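Local coordinates for protein 6-aminohexanoate-dimer hydrolase (Bacillus anthracis, PDB 4GB7) that probably hydrolyses the amide bond of the 6-aminohexanoate dimer, as a putative serine hydrolase of the beta-lactamase clan, at residues A[136-144]-A[371-379]; A[158-169]-A[256-265]. One frame throughout, in Å; residues are numbered along the deposited sequence.

Contact 1 of 2, residues A[136-144]-A[371-379]; sequences HGMASLAKV and VLGSYGQTL
H136 meets Q377 through CE1, 3.9 Å from Q377 OE1, the approach oblique to the ring and the ring and amide planes turned 47° apart. The ring is held at both nitrogens: ND1 donates a nearly straight bond to a lone pair of G137 O in its own segment, and NE2 bonds D111 OD2. The Q377 amide is held as well, NE2 donating to S374 O and OE1 accepting from the backbone N of S393, while its CG passes 3.6 Å from M138 O. A139 turns its CB onto the hairpin bend, 3.5 Å from S374 N. S140 lays CB against L372 O at 3.3 Å, and its OG shares water 1 with S374 N, which donates to the water. L141 sends its two methyls over the hairpin: CD1 lies 3.3 Å from V371 O, whereas CD2 meets Q377 CB. K143 NZ donates to S140 OG at 2.6 Å, and S140 OG is also bonded to Y249 and to a nitrate ion, probably from the crystallisation liquor. This S140-x-x-K143 pattern at a helix start, beside the antiparallel hairpin that edges the five-stranded sheet, is consistent with the SxxK active site of serine beta-lactamases, where the serine is the nucleophile, so S140 probably plays that part here. V144 sets CG1, anti to its carbonyl carbon (chi1 -62°), 3.6 Å from V371 CB.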
ATOM      1  N   HIS A 136       0.674   3.872  11.409  1.00 16.56           N
ATOM      2  CA  HIS A 136       1.188   2.507  11.309  1.00 15.82           C
ATOM      3  C   HIS A 136       1.884   2.328  10.004  1.00 15.18           C
ATOM      4  O   HIS A 136       1.508   2.943   9.010  1.00 16.73           O
ATOM      5  CB  HIS A 136      -0.035   1.582  11.315  1.00 15.72           C
ATOM      6  CG  HIS A 136       0.287   0.128  11.585  1.00 13.99           C
ATOM      7  ND1 HIS A 136       0.830  -0.691  10.667  1.00 15.25           N
ATOM      8  CD2 HIS A 136       0.094  -0.632  12.741  1.00 14.71           C
ATOM      9  CE1 HIS A 136       0.972  -1.927  11.209  1.00 14.65           C
ATOM     10  NE2 HIS A 136       0.546  -1.882  12.490  1.00 15.53           N
ATOM     11  N   GLY A 137       2.909   1.488   9.959  1.00 17.47           N
ATOM     12  CA  GLY A 137       3.493   1.077   8.670  1.00 16.47           C
ATOM     13  C   GLY A 137       2.468   0.388   7.789  1.00 14.96           C
ATOM     14  O   GLY A 137       1.596  -0.280   8.256  1.00 16.90           O
HETATM   15  N   MSE A 138       2.534   0.625   6.493  1.00 17.14           N
HETATM   16  CA  MSE A 138       1.578   0.021   5.574  1.00 17.40           C
HETATM   17  C   MSE A 138       2.224  -0.690   4.365  1.00 19.41           C
HETATM   18  O   MSE A 138       1.509  -1.165   3.490  1.00 17.41           O
HETATM   19  CB  MSE A 138       0.623   1.111   5.059  1.00 17.20           C
HETATM   20  CG  MSE A 138      -0.074   1.848   6.140  1.00 20.93           C
HETATM   21 SE   MSE A 138      -1.541   2.914   5.514  0.70 21.34          SE
HETATM   22  CE  MSE A 138      -0.752   3.965   4.180  1.00 21.55           C
ATOM     23  N   ALA A 139       3.552  -0.760   4.329  1.00 18.20           N
ATOM     24  CA  ALA A 139       4.267  -1.458   3.282  1.00 19.52           C
ATOM     25  C   ALA A 139       3.709  -0.988   1.933  1.00 18.32           C
ATOM     26  O   ALA A 139       3.603   0.203   1.729  1.00 19.31           O
ATOM     27  CB  ALA A 139       4.187  -2.974   3.464  1.00 19.76           C
ATOM     28  N   SER A 140       3.293  -1.881   1.048  1.00 17.69           N
ATOM     29  CA  SER A 140       2.935  -1.504  -0.334  1.00 17.83           C
ATOM     30  C   SER A 140       1.559  -0.830  -0.483  1.00 16.43           C
ATOM     31  O   SER A 140       1.200  -0.444  -1.576  1.00 16.66           O
ATOM     32  CB  SER A 140       2.995  -2.739  -1.268  1.00 18.22           C
ATOM     33  OG  SER A 140       4.320  -3.170  -1.511  1.00 20.54           O
ATOM     34  N   LEU A 141       0.803  -0.634   0.599  1.00 16.05           N
ATOM     35  CA  LEU A 141      -0.418   0.169   0.513  1.00 16.08           C
ATOM     36  C   LEU A 141      -0.116   1.563  -0.033  1.00 15.59           C
ATOM     37  O   LEU A 141      -0.962   2.143  -0.628  1.00 18.22           O
ATOM     38  CB  LEU A 141      -1.150   0.292   1.825  1.00 18.37           C
ATOM     39  CG  LEU A 141      -2.107  -0.832   2.179  1.00 23.86           C
ATOM     40  CD1 LEU A 141      -1.757  -2.220   1.738  1.00 17.31           C
ATOM     41  CD2 LEU A 141      -2.548  -0.753   3.631  1.00 17.25           C
ATOM     42  N   ALA A 142       1.093   2.090   0.210  1.00 16.70           N
ATOM     43  CA  ALA A 142       1.513   3.352  -0.362  1.00 15.74           C
ATOM     44  C   ALA A 142       1.352   3.460  -1.832  1.00 14.00           C
ATOM     45  O   ALA A 142       1.152   4.601  -2.362  1.00 17.60           O
ATOM     46  CB  ALA A 142       2.997   3.607  -0.016  1.00 18.25           C
ATOM     47  N   LYS A 143       1.435   2.347  -2.546  1.00 16.48           N
ATOM     48  CA  LYS A 143       1.546   2.475  -4.016  1.00 16.64           C
ATOM     49  C   LYS A 143       0.348   3.162  -4.679  1.00 16.64           C
ATOM     50  O   LYS A 143       0.484   3.856  -5.705  1.00 17.44           O
ATOM     51  CB  LYS A 143       1.746   1.086  -4.626  1.00 16.50           C
ATOM     52  CG  LYS A 143       3.075   0.465  -4.264  1.00 16.54           C
ATOM     53  CD  LYS A 143       3.322  -0.860  -4.943  1.00 17.84           C
ATOM     54  CE  LYS A 143       4.781  -1.331  -4.817  1.00 19.14           C
ATOM     55  NZ  LYS A 143       5.220  -1.760  -3.451  1.00 18.98           N
ATOM     56  N   VAL A 144      -0.824   2.970  -4.093  1.00 17.34           N
ATOM     57  CA  VAL A 144      -2.066   3.502  -4.660  1.00 18.10           C
ATOM     58  C   VAL A 144      -2.102   5.042  -4.628  1.00 16.71           C
ATOM     59  O   VAL A 144      -2.759   5.640  -5.432  1.00 17.98           O
ATOM     60  CB  VAL A 144      -3.327   2.866  -4.059  1.00 15.64           C
ATOM     61  CG1 VAL A 144      -3.327   1.359  -4.366  1.00 16.36           C
ATOM     62  CG2 VAL A 144      -3.503   3.172  -2.560  1.00 15.40           C
ATOM     63  N   VAL A 371      -5.436  -3.259  -2.286  1.00 15.51           N
ATOM     64  CA  VAL A 371      -3.971  -3.158  -2.227  1.00 16.20           C
ATOM     65  C   VAL A 371      -3.491  -3.890  -0.996  1.00 16.45           C
ATOM     66  O   VAL A 371      -4.144  -3.853   0.058  1.00 16.84           O
ATOM     67  CB  VAL A 371      -3.477  -1.692  -2.397  1.00 15.56           C
ATOM     68  CG1 VAL A 371      -4.062  -0.809  -1.264  1.00 16.95           C
ATOM     69  CG2 VAL A 371      -1.938  -1.643  -2.491  1.00 17.31           C
ATOM     70  N   LEU A 372      -2.347  -4.551  -1.140  1.00 15.51           N
ATOM     71  CA  LEU A 372      -1.831  -5.483  -0.133  1.00 15.26           C
ATOM     72  C   LEU A 372      -0.461  -4.986   0.236  1.00 15.89           C
ATOM     73  O   LEU A 372       0.230  -4.382  -0.622  1.00 19.25           O
ATOM     74  CB  LEU A 372      -1.727  -6.879  -0.721  1.00 18.02           C
ATOM     75  CG  LEU A 372      -3.078  -7.474  -1.147  1.00 20.38           C
ATOM     76  CD1 LEU A 372      -2.868  -8.648  -2.118  1.00 26.73           C
ATOM     77  CD2 LEU A 372      -3.883  -7.882   0.076  1.00 25.37           C
ATOM     78  N   GLY A 373      -0.035  -5.289   1.458  1.00 15.94           N
ATOM     79  CA  GLY A 373       1.346  -5.032   1.870  1.00 17.03           C
ATOM     80  C   GLY A 373       1.887  -6.059   2.805  1.00 15.37           C
ATOM     81  O   GLY A 373       1.099  -6.715   3.512  1.00 17.84           O
ATOM     82  N   SER A 374       3.207  -6.217   2.797  1.00 16.68           N
ATOM     83  CA  SER A 374       3.847  -7.197   3.637  1.00 17.46           C
ATOM     84  C   SER A 374       3.486  -7.044   5.089  1.00 14.44           C
ATOM     85  O   SER A 374       3.206  -5.939   5.574  1.00 15.95           O
ATOM     86  CB  SER A 374       5.356  -7.172   3.489  1.00 20.98           C
ATOM     87  OG  SER A 374       5.684  -7.433   2.145  1.00 24.42           O
ATOM     88  N   TYR A 375       3.481  -8.175   5.770  1.00 15.81           N
ATOM     89  CA  TYR A 375       3.307  -8.268   7.239  1.00 17.46           C
ATOM     90  C   TYR A 375       1.867  -8.127   7.656  1.00 18.09           C
ATOM     91  O   TYR A 375       1.581  -7.918   8.814  1.00 18.57           O
ATOM     92  CB  TYR A 375       4.250  -7.349   8.030  1.00 17.75           C
ATOM     93  CG  TYR A 375       5.651  -7.292   7.470  1.00 17.11           C
ATOM     94  CD1 TYR A 375       6.370  -8.447   7.186  1.00 18.77           C
ATOM     95  CD2 TYR A 375       6.219  -6.074   7.122  1.00 19.87           C
ATOM     96  CE1 TYR A 375       7.628  -8.385   6.631  1.00 20.52           C
ATOM     97  CE2 TYR A 375       7.473  -6.011   6.567  1.00 22.86           C
ATOM     98  CZ  TYR A 375       8.173  -7.155   6.336  1.00 21.69           C
ATOM     99  OH  TYR A 375       9.380  -7.038   5.740  1.00 26.35           O
ATOM    100  N   GLY A 376       0.970  -8.256   6.677  1.00 16.38           N
ATOM    101  CA  GLY A 376      -0.465  -8.319   6.886  1.00 15.61           C
ATOM    102  C   GLY A 376      -1.205  -6.998   6.800  1.00 15.79           C
ATOM    103  O   GLY A 376      -2.148  -6.742   7.578  1.00 16.75           O
ATOM    104  N   GLN A 377      -0.895  -6.226   5.748  1.00 15.56           N
ATOM    105  CA  GLN A 377      -1.628  -5.029   5.469  1.00 17.73           C
ATOM    106  C   GLN A 377      -2.559  -5.158   4.299  1.00 15.93           C
ATOM    107  O   GLN A 377      -2.196  -5.718   3.251  1.00 16.93           O
ATOM    108  CB  GLN A 377      -0.718  -3.824   5.190  1.00 17.47           C
ATOM    109  CG  GLN A 377       0.665  -3.842   5.818  1.00 15.91           C
ATOM    110  CD  GLN A 377       0.674  -4.098   7.283  1.00 16.99           C
ATOM    111  OE1 GLN A 377      -0.245  -3.705   7.990  1.00 17.26           O
ATOM    112  NE2 GLN A 377       1.748  -4.693   7.776  1.00 17.30           N
ATOM    113  N   THR A 378      -3.757  -4.604   4.440  1.00 15.32           N
ATOM    114  CA  THR A 378      -4.724  -4.618   3.354  1.00 17.32           C
ATOM    115  C   THR A 378      -5.601  -3.369   3.398  1.00 16.41           C
ATOM    116  O   THR A 378      -6.080  -2.987   4.471  1.00 15.96           O
ATOM    117  CB  THR A 378      -5.672  -5.840   3.410  1.00 19.60           C
ATOM    118  OG1 THR A 378      -4.906  -7.060   3.446  1.00 18.74           O
ATOM    119  CG2 THR A 378      -6.636  -5.878   2.191  1.00 17.50           C
ATOM    120  N   LEU A 379      -5.786  -2.765   2.221  1.00 16.21           N
ATOM    121  CA  LEU A 379      -6.946  -1.897   1.973  1.00 15.95           C
ATOM    122  C   LEU A 379      -7.824  -2.578   0.970  1.00 15.88           C
ATOM    123  O   LEU A 379      -7.402  -2.813  -0.192  1.00 16.03           O
ATOM    124  CB  LEU A 379      -6.523  -0.518   1.438  1.00 15.02           C
ATOM    125  CG  LEU A 379      -7.642   0.439   1.072  1.00 15.70           C
ATOM    126  CD1 LEU A 379      -8.621   0.792   2.199  1.00 18.43           C
ATOM    127  CD2 LEU A 379      -7.001   1.704   0.465  1.00 18.19           C
TER
HETATM  128  O   HOH W   1       4.579  -4.794   0.622  1.00 23.78           O

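Contact 2 of 2, residues A[158-169]-A[256-265]; sequences RIDLEKTADTYI and TLAWIIRTIT
I169 holds CG1 anti to its carbonyl carbon (chi1 -50°) and CG2 anti to its backbone N, and W259 swings its indole beside its own carbonyl carbon (chi1 -165°), which together place I169 CG2 over the indole. The methyl lies 3.5 Å from the centroid of the six-membered ring and 8° off its normal, a CH-pi contact; Y231 stacks with the same indole. The other branch of I169 runs across the helix, CG1 at 3.8 Å from I260 CG1 and CD1 close to T263 OG1. A165 CB meets T256 CG2 at 3.7 Å. I159 CG2 serves two partners, packing 3.6 Å from I264 CG1 while lying over one face of the Y168 ring, offset toward its rim. Y168 OH accepts from D160 N, tying the ring to the loop, and its CD1 touches I264 CD1. At the exposed end, I264 CG2 sits over one face of the R158 guanidinium, whose NH2 donates to water 2 at 2.7 Å; the water in turn donates to T265 O. No direct hydrogen bond joins the segments, so helix 251-265 is held to this loop by branched aliphatic and aromatic surfaces, with polar bridging through water at the R158 end.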
ATOM      1  N   ARG A 158      -0.472  17.059 -17.861  1.00 21.72           N
ATOM      2  CA  ARG A 158       0.887  17.399 -17.432  1.00 19.71           C
ATOM      3  C   ARG A 158       1.905  16.318 -17.781  1.00 21.94           C
ATOM      4  O   ARG A 158       3.140  16.579 -17.861  1.00 23.29           O
ATOM      5  CB  ARG A 158       0.908  17.691 -15.929  1.00 23.11           C
ATOM      6  CG  ARG A 158       0.080  18.941 -15.633  1.00 27.52           C
ATOM      7  CD  ARG A 158       0.262  19.447 -14.242  1.00 33.42           C
ATOM      8  NE  ARG A 158       1.602  20.010 -14.086  1.00 34.95           N
ATOM      9  CZ  ARG A 158       2.082  20.485 -12.941  1.00 36.20           C
ATOM     10  NH1 ARG A 158       1.347  20.430 -11.830  1.00 34.24           N
ATOM     11  NH2 ARG A 158       3.321  20.956 -12.907  1.00 42.70           N
ATOM     12  N   ILE A 159       1.384  15.107 -17.934  1.00 19.97           N
ATOM     13  CA  ILE A 159       2.135  13.927 -18.366  1.00 16.97           C
ATOM     14  C   ILE A 159       1.217  13.092 -19.286  1.00 19.34           C
ATOM     15  O   ILE A 159      -0.023  13.230 -19.286  1.00 21.07           O
ATOM     16  CB  ILE A 159       2.608  13.062 -17.175  1.00 19.11           C
ATOM     17  CG1 ILE A 159       1.456  12.499 -16.377  1.00 23.10           C
ATOM     18  CG2 ILE A 159       3.609  13.816 -16.276  1.00 21.57           C
ATOM     19  CD1 ILE A 159       1.845  11.697 -15.151  1.00 22.46           C
ATOM     20  N   ASP A 160       1.843  12.220 -20.062  1.00 22.07           N
ATOM     21  CA  ASP A 160       1.187  11.324 -20.980  1.00 20.11           C
ATOM     22  C   ASP A 160       1.600   9.921 -20.579  1.00 23.05           C
ATOM     23  O   ASP A 160       2.795   9.594 -20.603  1.00 22.24           O
ATOM     24  CB  ASP A 160       1.682  11.643 -22.376  1.00 20.06           C
ATOM     25  CG  ASP A 160       0.998  10.835 -23.471  1.00 23.60           C
ATOM     26  OD1 ASP A 160       0.515   9.731 -23.257  1.00 27.17           O
ATOM     27  OD2 ASP A 160       1.038  11.312 -24.629  1.00 27.60           O
ATOM     28  N   LEU A 161       0.614   9.112 -20.217  1.00 20.53           N
ATOM     29  CA  LEU A 161       0.859   7.772 -19.730  1.00 20.66           C
ATOM     30  C   LEU A 161       1.480   6.831 -20.781  1.00 20.30           C
ATOM     31  O   LEU A 161       2.048   5.812 -20.454  1.00 22.32           O
ATOM     32  CB  LEU A 161      -0.414   7.192 -19.149  1.00 21.29           C
ATOM     33  CG  LEU A 161      -0.982   7.886 -17.913  1.00 24.64           C
ATOM     34  CD1 LEU A 161      -2.248   7.193 -17.424  1.00 26.27           C
ATOM     35  CD2 LEU A 161       0.040   7.930 -16.791  1.00 31.20           C
ATOM     36  N   GLU A 162       1.423   7.221 -22.047  1.00 20.08           N
ATOM     37  CA  GLU A 162       1.988   6.409 -23.116  1.00 21.69           C
ATOM     38  C   GLU A 162       3.402   6.840 -23.497  1.00 22.53           C
ATOM     39  O   GLU A 162       4.039   6.200 -24.349  1.00 24.50           O
ATOM     40  CB  GLU A 162       1.052   6.431 -24.339  1.00 26.61           C
ATOM     41  CG  GLU A 162      -0.254   5.675 -24.144  1.00 31.73           C
ATOM     42  CD  GLU A 162      -0.090   4.271 -23.553  1.00 29.79           C
ATOM     43  OE1 GLU A 162       0.832   3.541 -23.980  1.00 31.12           O
ATOM     44  OE2 GLU A 162      -0.888   3.888 -22.655  1.00 35.01           O
ATOM     45  N   LYS A 163       3.897   7.914 -22.868  1.00 20.27           N
ATOM     46  CA  LYS A 163       5.290   8.295 -23.000  1.00 20.41           C
ATOM     47  C   LYS A 163       6.172   7.495 -22.036  1.00 21.46           C
ATOM     48  O   LYS A 163       5.680   6.905 -21.044  1.00 22.02           O
ATOM     49  CB  LYS A 163       5.427   9.808 -22.830  1.00 22.89           C
ATOM     50  CG  LYS A 163       4.851  10.568 -24.007  1.00 21.27           C
ATOM     51  CD  LYS A 163       5.063  12.062 -23.871  1.00 24.49           C
ATOM     52  CE  LYS A 163       4.445  12.763 -25.062  1.00 23.62           C
ATOM     53  NZ  LYS A 163       4.643  14.250 -25.004  1.00 22.83           N
ATOM     54  N   THR A 164       7.462   7.445 -22.343  1.00 21.86           N
ATOM     55  CA  THR A 164       8.437   6.739 -21.536  1.00 22.38           C
ATOM     56  C   THR A 164       8.810   7.565 -20.320  1.00 20.90           C
ATOM     57  O   THR A 164       8.795   8.786 -20.340  1.00 19.50           O
ATOM     58  CB  THR A 164       9.749   6.462 -22.313  1.00 21.53           C
ATOM     59  OG1 THR A 164      10.311   7.695 -22.788  1.00 23.08           O
ATOM     60  CG2 THR A 164       9.509   5.482 -23.472  1.00 25.71           C
ATOM     61  N   ALA A 165       9.166   6.876 -19.243  1.00 22.58           N
ATOM     62  CA  ALA A 165       9.631   7.547 -18.048  1.00 21.88           C
ATOM     63  C   ALA A 165      10.823   8.456 -18.299  1.00 21.10           C
ATOM     64  O   ALA A 165      10.930   9.504 -17.656  1.00 21.40           O
ATOM     65  CB  ALA A 165       9.945   6.539 -16.923  1.00 18.65           C
ATOM     66  N   ASP A 166      11.727   8.083 -19.215  1.00 21.95           N
ATOM     67  CA  ASP A 166      12.906   8.884 -19.468  1.00 19.01           C
ATOM     68  C   ASP A 166      12.603  10.114 -20.316  1.00 18.87           C
ATOM     69  O   ASP A 166      13.478  10.966 -20.516  1.00 21.68           O
ATOM     70  CB  ASP A 166      14.095   8.047 -20.011  1.00 22.58           C
ATOM     71  CG  ASP A 166      13.827   7.393 -21.369  1.00 22.84           C
ATOM     72  OD1 ASP A 166      12.884   7.788 -22.087  1.00 23.47           O
ATOM     73  OD2 ASP A 166      14.624   6.481 -21.735  1.00 23.02           O
ATOM     74  N   THR A 167      11.341  10.257 -20.714  1.00 19.05           N
ATOM     75  CA  THR A 167      10.861  11.528 -21.285  1.00 18.73           C
ATOM     76  C   THR A 167      10.875  12.608 -20.175  1.00 19.06           C
ATOM     77  O   THR A 167      11.152  13.783 -20.413  1.00 19.66           O
ATOM     78  CB  THR A 167       9.442  11.392 -21.882  1.00 21.51           C
ATOM     79  OG1 THR A 167       9.456  10.452 -22.995  1.00 21.46           O
ATOM     80  CG2 THR A 167       8.901  12.790 -22.350  1.00 23.65           C
ATOM     81  N   TYR A 168      10.593  12.169 -18.951  1.00 19.97           N
ATOM     82  CA  TYR A 168      10.454  13.072 -17.848  1.00 19.62           C
ATOM     83  C   TYR A 168      11.655  13.054 -16.932  1.00 20.00           C
ATOM     84  O   TYR A 168      11.953  14.071 -16.309  1.00 21.65           O
ATOM     85  CB  TYR A 168       9.194  12.755 -17.056  1.00 18.38           C
ATOM     86  CG  TYR A 168       7.970  12.795 -17.911  1.00 18.67           C
ATOM     87  CD1 TYR A 168       7.536  13.995 -18.464  1.00 19.84           C
ATOM     88  CD2 TYR A 168       7.301  11.637 -18.269  1.00 18.92           C
ATOM     89  CE1 TYR A 168       6.418  14.032 -19.268  1.00 18.86           C
ATOM     90  CE2 TYR A 168       6.189  11.656 -19.079  1.00 20.84           C
ATOM     91  CZ  TYR A 168       5.775  12.857 -19.622  1.00 20.70           C
ATOM     92  OH  TYR A 168       4.658  12.920 -20.426  1.00 21.01           O
ATOM     93  N   ILE A 169      12.315  11.884 -16.820  1.00 20.96           N
ATOM     94  CA  ILE A 169      13.495  11.740 -15.964  1.00 19.52           C
ATOM     95  C   ILE A 169      14.722  11.492 -16.860  1.00 20.70           C
ATOM     96  O   ILE A 169      15.012  10.373 -17.236  1.00 20.27           O
ATOM     97  CB  ILE A 169      13.336  10.579 -14.958  1.00 21.07           C
ATOM     98  CG1 ILE A 169      11.984  10.665 -14.200  1.00 23.11           C
ATOM     99  CG2 ILE A 169      14.573  10.582 -14.057  1.00 22.45           C
ATOM    100  CD1 ILE A 169      11.788  11.901 -13.358  1.00 23.78           C
ATOM    101  N   THR A 256       9.850   4.989  -9.596  1.00 18.68           N
ATOM    102  CA  THR A 256      10.058   5.769 -10.834  1.00 17.38           C
ATOM    103  C   THR A 256       8.911   6.771 -11.050  1.00 17.51           C
ATOM    104  O   THR A 256       9.108   7.960 -11.363  1.00 17.37           O
ATOM    105  CB  THR A 256      10.248   4.853 -12.036  1.00 16.28           C
ATOM    106  OG1 THR A 256      11.402   3.996 -11.830  1.00 21.07           O
ATOM    107  CG2 THR A 256      10.468   5.671 -13.345  1.00 15.81           C
ATOM    108  N   LEU A 257       7.707   6.273 -10.960  1.00 19.68           N
ATOM    109  CA  LEU A 257       6.509   7.109 -11.033  1.00 19.18           C
ATOM    110  C   LEU A 257       6.562   8.272 -10.036  1.00 16.69           C
ATOM    111  O   LEU A 257       6.232   9.380 -10.359  1.00 18.00           O
ATOM    112  CB  LEU A 257       5.241   6.245 -10.834  1.00 17.77           C
ATOM    113  CG  LEU A 257       4.891   5.243 -11.932  1.00 17.69           C
ATOM    114  CD1 LEU A 257       3.738   4.339 -11.528  1.00 20.51           C
ATOM    115  CD2 LEU A 257       4.576   5.976 -13.247  1.00 18.88           C
ATOM    116  N   ALA A 258       6.963   8.008  -8.802  1.00 17.35           N
ATOM    117  CA  ALA A 258       7.108   9.082  -7.811  1.00 17.86           C
ATOM    118  C   ALA A 258       8.161  10.123  -8.209  1.00 18.93           C
ATOM    119  O   ALA A 258       7.982  11.308  -7.948  1.00 18.37           O
ATOM    120  CB  ALA A 258       7.353   8.524  -6.418  1.00 18.41           C
ATOM    121  N   TRP A 259       9.270   9.669  -8.818  1.00 18.61           N
ATOM    122  CA  TRP A 259      10.282  10.577  -9.319  1.00 17.26           C
ATOM    123  C   TRP A 259       9.703  11.488 -10.370  1.00 17.88           C
ATOM    124  O   TRP A 259       9.935  12.683 -10.348  1.00 19.40           O
ATOM    125  CB  TRP A 259      11.473   9.780  -9.852  1.00 19.05           C
ATOM    126  CG  TRP A 259      12.747  10.528 -10.083  1.00 19.71           C
ATOM    127  CD1 TRP A 259      13.006  11.901  -9.959  1.00 19.21           C
ATOM    128  CD2 TRP A 259      14.014   9.924 -10.444  1.00 20.18           C
ATOM    129  NE1 TRP A 259      14.335  12.178 -10.223  1.00 21.81           N
ATOM    130  CE2 TRP A 259      14.989  11.019 -10.554  1.00 22.01           C
ATOM    131  CE3 TRP A 259      14.427   8.628 -10.694  1.00 20.59           C
ATOM    132  CZ2 TRP A 259      16.311  10.781 -10.866  1.00 23.69           C
ATOM    133  CZ3 TRP A 259      15.760   8.396 -11.015  1.00 22.24           C
ATOM    134  CH2 TRP A 259      16.679   9.454 -11.111  1.00 24.10           C
ATOM    135  N   ILE A 260       8.842  10.956 -11.219  1.00 17.47           N
ATOM    136  CA  ILE A 260       8.135  11.765 -12.197  1.00 19.71           C
ATOM    137  C   ILE A 260       7.237  12.810 -11.517  1.00 19.14           C
ATOM    138  O   ILE A 260       7.260  13.992 -11.879  1.00 20.11           O
ATOM    139  CB  ILE A 260       7.305  10.893 -13.150  1.00 18.96           C
ATOM    140  CG1 ILE A 260       8.244  10.010 -13.993  1.00 18.22           C
ATOM    141  CG2 ILE A 260       6.416  11.730 -14.065  1.00 21.43           C
ATOM    142  CD1 ILE A 260       7.562   8.924 -14.773  1.00 20.50           C
ATOM    143  N   ILE A 261       6.474  12.388 -10.512  1.00 17.51           N
ATOM    144  CA  ILE A 261       5.648  13.338  -9.751  1.00 17.53           C
ATOM    145  C   ILE A 261       6.494  14.518  -9.258  1.00 18.17           C
ATOM    146  O   ILE A 261       6.107  15.697  -9.414  1.00 20.50           O
ATOM    147  CB  ILE A 261       4.936  12.651  -8.579  1.00 17.80           C
ATOM    148  CG1 ILE A 261       3.901  11.636  -9.101  1.00 17.36           C
ATOM    149  CG2 ILE A 261       4.239  13.665  -7.649  1.00 20.06           C
ATOM    150  CD1 ILE A 261       3.318  10.726  -8.051  1.00 18.82           C
ATOM    151  N   ARG A 262       7.619  14.206  -8.623  1.00 18.94           N
ATOM    152  CA  ARG A 262       8.454  15.233  -8.010  1.00 18.01           C
ATOM    153  C   ARG A 262       9.008  16.161  -9.070  1.00 20.05           C
ATOM    154  O   ARG A 262       9.007  17.369  -8.910  1.00 20.52           O
ATOM    155  CB  ARG A 262       9.574  14.614  -7.213  1.00 19.46           C
ATOM    156  CG  ARG A 262       9.174  13.777  -5.992  1.00 19.86           C
ATOM    157  CD  ARG A 262      10.368  13.053  -5.404  1.00 20.40           C
ATOM    158  NE  ARG A 262       9.944  12.083  -4.391  1.00 20.12           N
ATOM    159  CZ  ARG A 262       9.982  10.758  -4.518  1.00 20.29           C
ATOM    160  NH1 ARG A 262      10.593  10.166  -5.550  1.00 20.34           N
ATOM    161  NH2 ARG A 262       9.540   9.989  -3.540  1.00 20.63           N
ATOM    162  N   THR A 263       9.490  15.589 -10.152  1.00 19.56           N
ATOM    163  CA  THR A 263      10.062  16.380 -11.225  1.00 20.41           C
ATOM    164  C   THR A 263       9.054  17.293 -11.889  1.00 21.83           C
ATOM    165  O   THR A 263       9.347  18.505 -12.129  1.00 22.09           O
ATOM    166  CB  THR A 263      10.721  15.466 -12.270  1.00 22.84           C
ATOM    167  OG1 THR A 263      11.780  14.747 -11.645  1.00 25.94           O
ATOM    168  CG2 THR A 263      11.322  16.288 -13.428  1.00 24.96           C
ATOM    169  N   ILE A 264       7.905  16.722 -12.260  1.00 20.25           N
ATOM    170  CA  ILE A 264       6.802  17.533 -12.875  1.00 20.97           C
ATOM    171  C   ILE A 264       6.287  18.674 -11.973  1.00 19.99           C
ATOM    172  O   ILE A 264       6.121  19.800 -12.412  1.00 22.50           O
ATOM    173  CB  ILE A 264       5.645  16.649 -13.368  1.00 20.83           C
ATOM    174  CG1 ILE A 264       6.110  15.753 -14.532  1.00 24.34           C
ATOM    175  CG2 ILE A 264       4.394  17.464 -13.707  1.00 22.98           C
ATOM    176  CD1 ILE A 264       6.274  16.437 -15.863  1.00 25.17           C
ATOM    177  N   THR A 265       6.048  18.378 -10.705  1.00 20.14           N
ATOM    178  CA  THR A 265       5.374  19.308  -9.823  1.00 18.97           C
ATOM    179  C   THR A 265       6.314  20.214  -9.065  1.00 20.83           C
ATOM    180  O   THR A 265       5.889  21.266  -8.540  1.00 22.96           O
ATOM    181  CB  THR A 265       4.526  18.547  -8.791  1.00 19.23           C
ATOM    182  OG1 THR A 265       5.376  17.835  -7.893  1.00 22.17           O
ATOM    183  CG2 THR A 265       3.535  17.623  -9.465  1.00 21.30           C
TER
HETATM  184  O   HOH W   2       3.799  22.313 -10.633  1.00 40.10           O

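Contact 1 is a buried contact near the centre of the chain, whereas contact 2 lies about 20 Å from that centre and is partly exposed. Their centres are 24 Å apart. Along the chain 158-169 and 256-265 fall inside the loop closed by 136-144 and 371-379, and helix 143-155, begun in contact 1, packs through L153 on I159 of contact 2. Helix 251-265 also relates the two: its first residue, N251, bonds K143, while its later turns form contact 2. Neither contact has a direct hydrogen bond between its segments and both pack aliphatic side chains, but contact 1 adds the polar cluster of the probable active site, whereas the polar link of contact 2 is a water bridge at its exposed end.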